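Local coordinates for protein endoglucanase (Mytilus edulis, PDB 1WC2) that hydrolyses internal beta-1,4-glucosidic linkages in cellulose and related beta-glucans as a glycoside hydrolase family 45 endoglucanase, and also shows expansin activity, at residues Thr19-Asp24 against Leu133-Ser138. Residues are numbered along the deposited sequence; the frame is centred on the assembly and turned at random.
Sequences TTNYHD and LENGRS
The parallel pairing of strands 14-22 and 129-134 in the double-psi beta-barrel of this family 45 glycosidase sets N21 beside L133 and Y22 beside E134, and leads into the loop with the probable nucleophile. T20 O accepts from L133 N at 2.9 Å, L133 O takes the N-H of Y22 at 3.0 Å, and Y22 O receives N135 N just where the second strand gives way to a type I turn. The side chain of E134, the last residue of its strand, reaches past the pairing. Its chain bends at chi2 (59°), bringing the acid alongside the loop that follows Y22. E134 OE1 accepts the backbone N of D24 on its syn lone pair (3.0 Å). E134 OE2 lies in the ring plane of H23 and receives H23 ND1 at 2.7 Å. G136 N reaches the same OE2 from above the carboxylate plane. D24 is by similarity the nucleophile and D132, next to L133, the proton donor, so E134 probably acts as a second-shell residue, holding the backbone N of D24. With an alanine here, D24 N, H23 ND1 and G136 N would probably lose their shared carboxylate, and the loop with the presumed nucleophile could shift. On the sheet face bearing N21 and L133, the amide of N21 stacks on that of N135, planes 27° apart; N21 ND2 bonds to W145 O, N135 ND2 to T141 OG1, and N135 OD1 accepts from V140 N. Nearby, L133 CD1 rests against T19 CB at 3.9 Å.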
loop_
_atom_site.group_PDB
_atom_site.type_symbol
_atom_site.label_atom_id
_atom_site.label_comp_id
_atom_site.label_asym_id
_atom_site.label_seq_id
_atom_site.Cartn_x
_atom_site.Cartn_y
_atom_site.Cartn_z
ATOM N N THR A 19 -0.280 -5.952 5.159
ATOM C CA THR A 19 -1.214 -5.621 4.089
ATOM C C THR A 19 -2.637 -6.076 4.401
ATOM O O THR A 19 -2.851 -7.057 5.133
ATOM C CB THR A 19 -0.796 -6.225 2.729
ATOM O OG1 THR A 19 -0.903 -7.661 2.760
ATOM C CG2 THR A 19 0.654 -5.861 2.372
ATOM N N THR A 20 -3.609 -5.352 3.840
ATOM C CA THR A 20 -5.004 -5.791 3.790
ATOM C C THR A 20 -5.620 -5.537 2.423
ATOM O O THR A 20 -5.651 -4.396 1.968
ATOM C CB THR A 20 -5.911 -4.972 4.787
ATOM O OG1 THR A 20 -5.323 -4.839 6.088
ATOM C CG2 THR A 20 -7.291 -5.649 4.981
ATOM N N ASN A 21 -6.203 -6.580 1.838
ATOM C CA ASN A 21 -6.922 -6.450 0.577
ATOM C C ASN A 21 -8.195 -5.658 0.887
ATOM O O ASN A 21 -8.868 -5.944 1.870
ATOM C CB ASN A 21 -7.234 -7.833 -0.012
ATOM C CG ASN A 21 -6.000 -8.485 -0.611
ATOM O OD1 ASN A 21 -5.139 -7.804 -1.177
ATOM N ND2 ASN A 21 -5.891 -9.799 -0.464
ATOM N N TYR A 22 -8.471 -4.618 0.102
ATOM C CA TYR A 22 -9.647 -3.762 0.287
ATOM C C TYR A 22 -10.207 -3.324 -1.068
ATOM O O TYR A 22 -9.588 -3.547 -2.111
ATOM C CB TYR A 22 -9.328 -2.552 1.204
ATOM C CG TYR A 22 -8.849 -1.243 0.555
ATOM C CD1 TYR A 22 -9.342 -0.008 0.989
ATOM C CD2 TYR A 22 -7.870 -1.215 -0.440
ATOM C CE1 TYR A 22 -8.899 1.193 0.434
ATOM C CE2 TYR A 22 -7.438 0.002 -1.004
ATOM C CZ TYR A 22 -7.958 1.202 -0.575
ATOM O OH TYR A 22 -7.539 2.397 -1.142
ATOM N N HIS A 23 -11.383 -2.710 -1.044
ATOM C CA HIS A 23 -11.929 -2.073 -2.222
ATOM C C HIS A 23 -12.464 -0.708 -1.879
ATOM O O HIS A 23 -13.284 -0.573 -0.966
ATOM C CB HIS A 23 -13.059 -2.896 -2.847
ATOM C CG HIS A 23 -13.770 -2.159 -3.936
ATOM N ND1 HIS A 23 -13.097 -1.588 -4.995
ATOM C CD2 HIS A 23 -15.073 -1.834 -4.098
ATOM C CE1 HIS A 23 -13.957 -0.969 -5.779
ATOM N NE2 HIS A 23 -15.161 -1.099 -5.256
ATOM N N ASP A 24 -11.994 0.299 -2.601
ATOM C CA ASP A 24 -12.507 1.652 -2.464
ATOM C C ASP A 24 -12.631 2.251 -3.866
ATOM O O ASP A 24 -11.635 2.242 -4.607
ATOM C CB ASP A 24 -11.545 2.455 -1.574
ATOM C CG ASP A 24 -12.074 3.815 -1.219
ATOM O OD1 ASP A 24 -12.250 4.625 -2.140
ATOM O OD2 ASP A 24 -12.337 4.159 -0.034
ATOM N N LEU A 133 -4.320 -2.767 -0.050
ATOM C CA LEU A 133 -4.105 -3.037 -1.468
ATOM C C LEU A 133 -5.438 -3.148 -2.203
ATOM O O LEU A 133 -6.278 -3.977 -1.857
ATOM C CB LEU A 133 -3.324 -4.353 -1.647
ATOM C CG LEU A 133 -2.041 -4.521 -0.810
ATOM C CD1 LEU A 133 -1.400 -5.884 -1.062
ATOM C CD2 LEU A 133 -1.073 -3.401 -1.091
ATOM N N GLU A 134 -5.633 -2.324 -3.225
ATOM C CA GLU A 134 -6.871 -2.412 -3.990
ATOM C C GLU A 134 -7.040 -3.798 -4.618
ATOM O O GLU A 134 -6.141 -4.290 -5.308
ATOM C CB GLU A 134 -6.915 -1.325 -5.053
ATOM C CG GLU A 134 -8.159 -1.364 -5.941
ATOM C CD GLU A 134 -9.497 -1.236 -5.187
ATOM O OE1 GLU A 134 -9.614 -0.365 -4.288
ATOM O OE2 GLU A 134 -10.438 -2.009 -5.481
ATOM N N ASN A 135 -8.216 -4.401 -4.406
ATOM C CA ASN A 135 -8.491 -5.791 -4.800
ATOM C C ASN A 135 -9.908 -6.021 -5.338
ATOM O O ASN A 135 -10.373 -7.166 -5.427
ATOM C CB ASN A 135 -8.221 -6.757 -3.648
ATOM C CG ASN A 135 -8.153 -8.213 -4.111
ATOM O OD1 ASN A 135 -7.420 -8.535 -5.056
ATOM N ND2 ASN A 135 -8.920 -9.089 -3.465
ATOM N N GLY A 136 -10.569 -4.937 -5.718
ATOM C CA GLY A 136 -11.942 -5.045 -6.197
ATOM C C GLY A 136 -12.082 -5.870 -7.471
ATOM O O GLY A 136 -13.172 -6.366 -7.769
ATOM N N ARG A 137 -10.990 -6.020 -8.232
ATOM C CA ARG A 137 -10.973 -6.843 -9.442
ATOM C C ARG A 137 -10.120 -8.104 -9.268
ATOM O O ARG A 137 -9.736 -8.742 -10.248
ATOM C CB ARG A 137 -10.531 -5.992 -10.641
ATOM C CG ARG A 137 -11.566 -4.920 -10.984
ATOM C CD ARG A 137 -11.138 -3.971 -12.063
ATOM N NE ARG A 137 -11.063 -4.623 -13.374
ATOM C CZ ARG A 137 -12.084 -4.790 -14.213
ATOM N NH1 ARG A 137 -13.293 -4.361 -13.904
ATOM N NH2 ARG A 137 -11.883 -5.389 -15.377
ATOM N N SER A 138 -9.844 -8.456 -8.004
ATOM C CA SER A 138 -9.086 -9.647 -7.634
ATOM C C SER A 138 -7.655 -9.632 -8.189
ATOM O O SER A 138 -7.030 -10.683 -8.345
ATOM C CB SER A 138 -9.841 -10.936 -8.031
ATOM O OG SER A 138 -11.096 -11.017 -7.370
#